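Putative glycosidase ph117-related (Bacteroides thetaiotaomicron, PDB 5A7V) is a GH130-family enzyme that binds mannose in its pocket and probably acts on beta-linked mannosides. Local coordinates at residues T183-A188 against D241-T246. Residues are numbered along the deposited sequence; the frame is centred on the assembly and turned at random.
Sequences TKHGPA and DLVNWT
His185 and Val243 meet where an edge strand, 183-187, of an antiparallel four-stranded sheet packs against the loop joining strands 235-239 and 246-247 of a neighbouring sheet, in a fold consistent with the five-bladed beta-propeller of GH130 enzymes. With CG beside the backbone N (chi1 -70°), the flat imidazole of His185 offers one face to Val243, whose CG1 methyl makes a CH-pi contact 3.8 Å from the ring centroid. A water lies between His185 O and Asn244 OD1 and bridges them. Gly186 suits its place because its positive phi (87°) would jam a CB against the preceding carbonyl; its own O shares a second water with Val243 O, which lies 2.7 Å from that water. The CB of Pro187 points away from the loop, and its ring packs on Arg170 and Gln163 of its own sheet. Small Ala188 lets the chains close in, its CB lying 3.8 Å from Trp245 CD1. Trp245 NE1 gives a weak hydrogen bond to Leu242 O. Asp241 shapes the loop: OD1 accepts from Val243 N, an Asx turn, and also from Asn244 N, which extends it to an Asx motif, while OD2 takes Asn244 ND2. The one direct hydrogen bond between the segments runs from Trp245 N to Ala188 O, at 2.9 Å and nearly straight (162°).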
ATOM      1  N   THR A 183      -4.942 -14.264 -12.583  1.00 10.92           N
ATOM      2  CA  THR A 183      -4.045 -14.411 -13.746  1.00 12.23           C
ATOM      3  C   THR A 183      -2.883 -13.420 -13.579  1.00 11.05           C
ATOM      4  O   THR A 183      -3.143 -12.222 -13.399  1.00 11.24           O
ATOM      5  CB  THR A 183      -4.782 -14.199 -15.072  1.00 12.30           C
ATOM      6  OG1 THR A 183      -5.841 -15.143 -15.174  1.00 14.29           O
ATOM      7  CG2 THR A 183      -3.802 -14.282 -16.226  1.00 14.21           C
ATOM      8  N   LYS A 184      -1.653 -13.959 -13.637  1.00 11.11           N
ATOM      9  CA  LYS A 184      -0.411 -13.174 -13.516  1.00 11.19           C
ATOM     10  C   LYS A 184      -0.038 -12.668 -14.905  1.00 11.49           C
ATOM     11  O   LYS A 184       0.120 -13.450 -15.841  1.00 13.67           O
ATOM     12  CB  LYS A 184       0.729 -14.015 -12.927  1.00 12.00           C
ATOM     13  CG  LYS A 184       0.450 -14.429 -11.491  1.00 11.87           C
ATOM     14  CD  LYS A 184       1.592 -15.297 -10.951  1.00 12.86           C
ATOM     15  CE  LYS A 184       1.257 -15.839  -9.586  1.00 13.38           C
ATOM     16  NZ  LYS A 184       2.375 -16.695  -9.086  1.00 12.92           N
ATOM     17  N   HIS A 185       0.094 -11.349 -15.026  1.00 10.62           N
ATOM     18  CA  HIS A 185       0.464 -10.723 -16.298  1.00 11.28           C
ATOM     19  C   HIS A 185       1.926 -10.325 -16.393  1.00 11.58           C
ATOM     20  O   HIS A 185       2.389  -9.917 -17.459  1.00 13.59           O
ATOM     21  CB  HIS A 185      -0.450  -9.561 -16.649  1.00 11.92           C
ATOM     22  CG  HIS A 185      -1.821 -10.000 -17.021  1.00 15.08           C
ATOM     23  ND1 HIS A 185      -2.179 -10.179 -18.331  1.00 17.63           N
ATOM     24  CD2 HIS A 185      -2.901 -10.326 -16.278  1.00 18.51           C
ATOM     25  CE1 HIS A 185      -3.422 -10.603 -18.383  1.00 24.28           C
ATOM     26  NE2 HIS A 185      -3.896 -10.670 -17.158  1.00 21.88           N
ATOM     27  N   GLY A 186       2.661 -10.466 -15.308  1.00 11.33           N
ATOM     28  CA  GLY A 186       4.081 -10.121 -15.277  1.00 12.50           C
ATOM     29  C   GLY A 186       4.355  -8.648 -14.948  1.00 10.16           C
ATOM     30  O   GLY A 186       3.444  -7.878 -14.620  1.00 10.59           O
ATOM     31  N   PRO A 187       5.635  -8.273 -15.024  1.00 10.25           N
ATOM     32  CA  PRO A 187       6.039  -6.896 -14.707  1.00 10.89           C
ATOM     33  C   PRO A 187       5.225  -5.838 -15.442  1.00 10.36           C
ATOM     34  O   PRO A 187       5.013  -5.925 -16.679  1.00 11.45           O
ATOM     35  CB  PRO A 187       7.527  -6.887 -15.079  1.00 11.82           C
ATOM     36  CG  PRO A 187       7.973  -8.312 -14.892  1.00 11.79           C
ATOM     37  CD  PRO A 187       6.791  -9.143 -15.355  1.00 11.69           C
ATOM     38  N   ALA A 188       4.800  -4.823 -14.721  1.00 10.12           N
ATOM     39  CA  ALA A 188       4.049  -3.707 -15.289  1.00 10.14           C
ATOM     40  C   ALA A 188       4.803  -3.018 -16.402  1.00  9.63           C
ATOM     41  O   ALA A 188       4.164  -2.536 -17.360  1.00 11.26           O
ATOM     42  CB  ALA A 188       3.751  -2.697 -14.187  1.00 10.90           C
ATOM     43  N   ASP A 241      -4.671  -1.014 -21.185  1.00 12.83           N
ATOM     44  CA  ASP A 241      -5.179  -2.361 -20.947  1.00 14.03           C
ATOM     45  C   ASP A 241      -5.062  -2.845 -19.512  1.00 13.42           C
ATOM     46  O   ASP A 241      -5.407  -4.001 -19.255  1.00 14.69           O
ATOM     47  CB  ASP A 241      -4.510  -3.344 -21.927  1.00 14.80           C
ATOM     48  CG  ASP A 241      -2.984  -3.469 -21.738  1.00 14.28           C
ATOM     49  OD1 ASP A 241      -2.484  -3.000 -20.677  1.00 13.51           O
ATOM     50  OD2 ASP A 241      -2.289  -4.070 -22.612  1.00 17.37           O
ATOM     51  N   LEU A 242      -4.604  -1.980 -18.593  1.00 11.75           N
ATOM     52  CA  LEU A 242      -4.455  -2.253 -17.159  1.00 12.43           C
ATOM     53  C   LEU A 242      -3.322  -3.192 -16.782  1.00 11.22           C
ATOM     54  O   LEU A 242      -2.993  -3.284 -15.589  1.00 11.73           O
ATOM     55  CB  LEU A 242      -5.762  -2.711 -16.485  1.00 13.83           C
ATOM     56  CG  LEU A 242      -6.836  -1.623 -16.479  1.00 17.43           C
ATOM     57  CD1 LEU A 242      -8.200  -2.240 -16.301  1.00 21.59           C
ATOM     58  CD2 LEU A 242      -6.560  -0.595 -15.370  1.00 22.93           C
ATOM     59  N   VAL A 243      -2.619  -3.750 -17.756  1.00 11.01           N
ATOM     60  CA  VAL A 243      -1.557  -4.722 -17.496  1.00 11.97           C
ATOM     61  C   VAL A 243      -0.204  -4.267 -18.015  1.00 10.96           C
ATOM     62  O   VAL A 243       0.801  -4.488 -17.330  1.00 12.15           O
ATOM     63  CB  VAL A 243      -1.926  -6.154 -17.982  1.00 12.80           C
ATOM     64  CG1 VAL A 243      -3.136  -6.626 -17.219  1.00 12.91           C
ATOM     65  CG2 VAL A 243      -2.205  -6.259 -19.483  1.00 12.36           C
ATOM     66  N   ASN A 244      -0.171  -3.623 -19.193  1.00 11.85           N
ATOM     67  CA  ASN A 244       1.065  -3.047 -19.740  1.00 11.40           C
ATOM     68  C   ASN A 244       1.064  -1.540 -19.484  1.00 11.23           C
ATOM     69  O   ASN A 244       0.215  -0.805 -19.994  1.00 12.51           O
ATOM     70  CB  ASN A 244       1.186  -3.344 -21.243  1.00 12.31           C
ATOM     71  CG  ASN A 244       1.288  -4.826 -21.521  1.00 13.86           C
ATOM     72  OD1 ASN A 244       2.243  -5.492 -21.085  1.00 14.85           O
ATOM     73  ND2 ASN A 244       0.310  -5.369 -22.220  1.00 15.16           N
ATOM     74  N   TRP A 245       2.027  -1.095 -18.675  1.00 10.99           N
ATOM     75  CA  TRP A 245       2.114   0.318 -18.237  1.00 10.93           C
ATOM     76  C   TRP A 245       3.330   0.998 -18.844  1.00 10.40           C
ATOM     77  O   TRP A 245       4.397   0.384 -18.961  1.00 11.74           O
ATOM     78  CB  TRP A 245       2.167   0.351 -16.685  1.00  9.82           C
ATOM     79  CG  TRP A 245       0.884  -0.105 -16.059  1.00  9.96           C
ATOM     80  CD1 TRP A 245       0.495  -1.420 -15.785  1.00  9.31           C
ATOM     81  CD2 TRP A 245      -0.241   0.725 -15.691  1.00  9.96           C
ATOM     82  NE1 TRP A 245      -0.768  -1.419 -15.281  1.00 10.79           N
ATOM     83  CE2 TRP A 245      -1.257  -0.135 -15.201  1.00 10.00           C
ATOM     84  CE3 TRP A 245      -0.494   2.112 -15.730  1.00 10.29           C
ATOM     85  CZ2 TRP A 245      -2.472   0.341 -14.728  1.00  9.76           C
ATOM     86  CZ3 TRP A 245      -1.714   2.566 -15.318  1.00  9.92           C
ATOM     87  CH2 TRP A 245      -2.700   1.694 -14.827  1.00 10.14           C
ATOM     88  N   THR A 246       3.160   2.279 -19.210  1.00 11.21           N
ATOM     89  CA  THR A 246       4.196   3.067 -19.853  1.00 11.74           C
ATOM     90  C   THR A 246       4.580   4.209 -18.915  1.00 11.17           C
ATOM     91  O   THR A 246       3.778   5.115 -18.698  1.00 11.93           O
ATOM     92  CB  THR A 246       3.690   3.578 -21.204  1.00 12.48           C
ATOM     93  OG1 THR A 246       3.338   2.464 -22.035  1.00 16.11           O
ATOM     94  CG2 THR A 246       4.742   4.446 -21.891  1.00 14.76           C
TER
HETATM   95  O   HOH W   1       1.349  -7.627 -19.384  1.00 18.20           O
HETATM   96  O   HOH W   2       1.559  -6.981 -16.636  1.00 14.19           O
HETATM   97  O   HOH W   3       4.366  -4.610 -19.639  1.00 15.14           O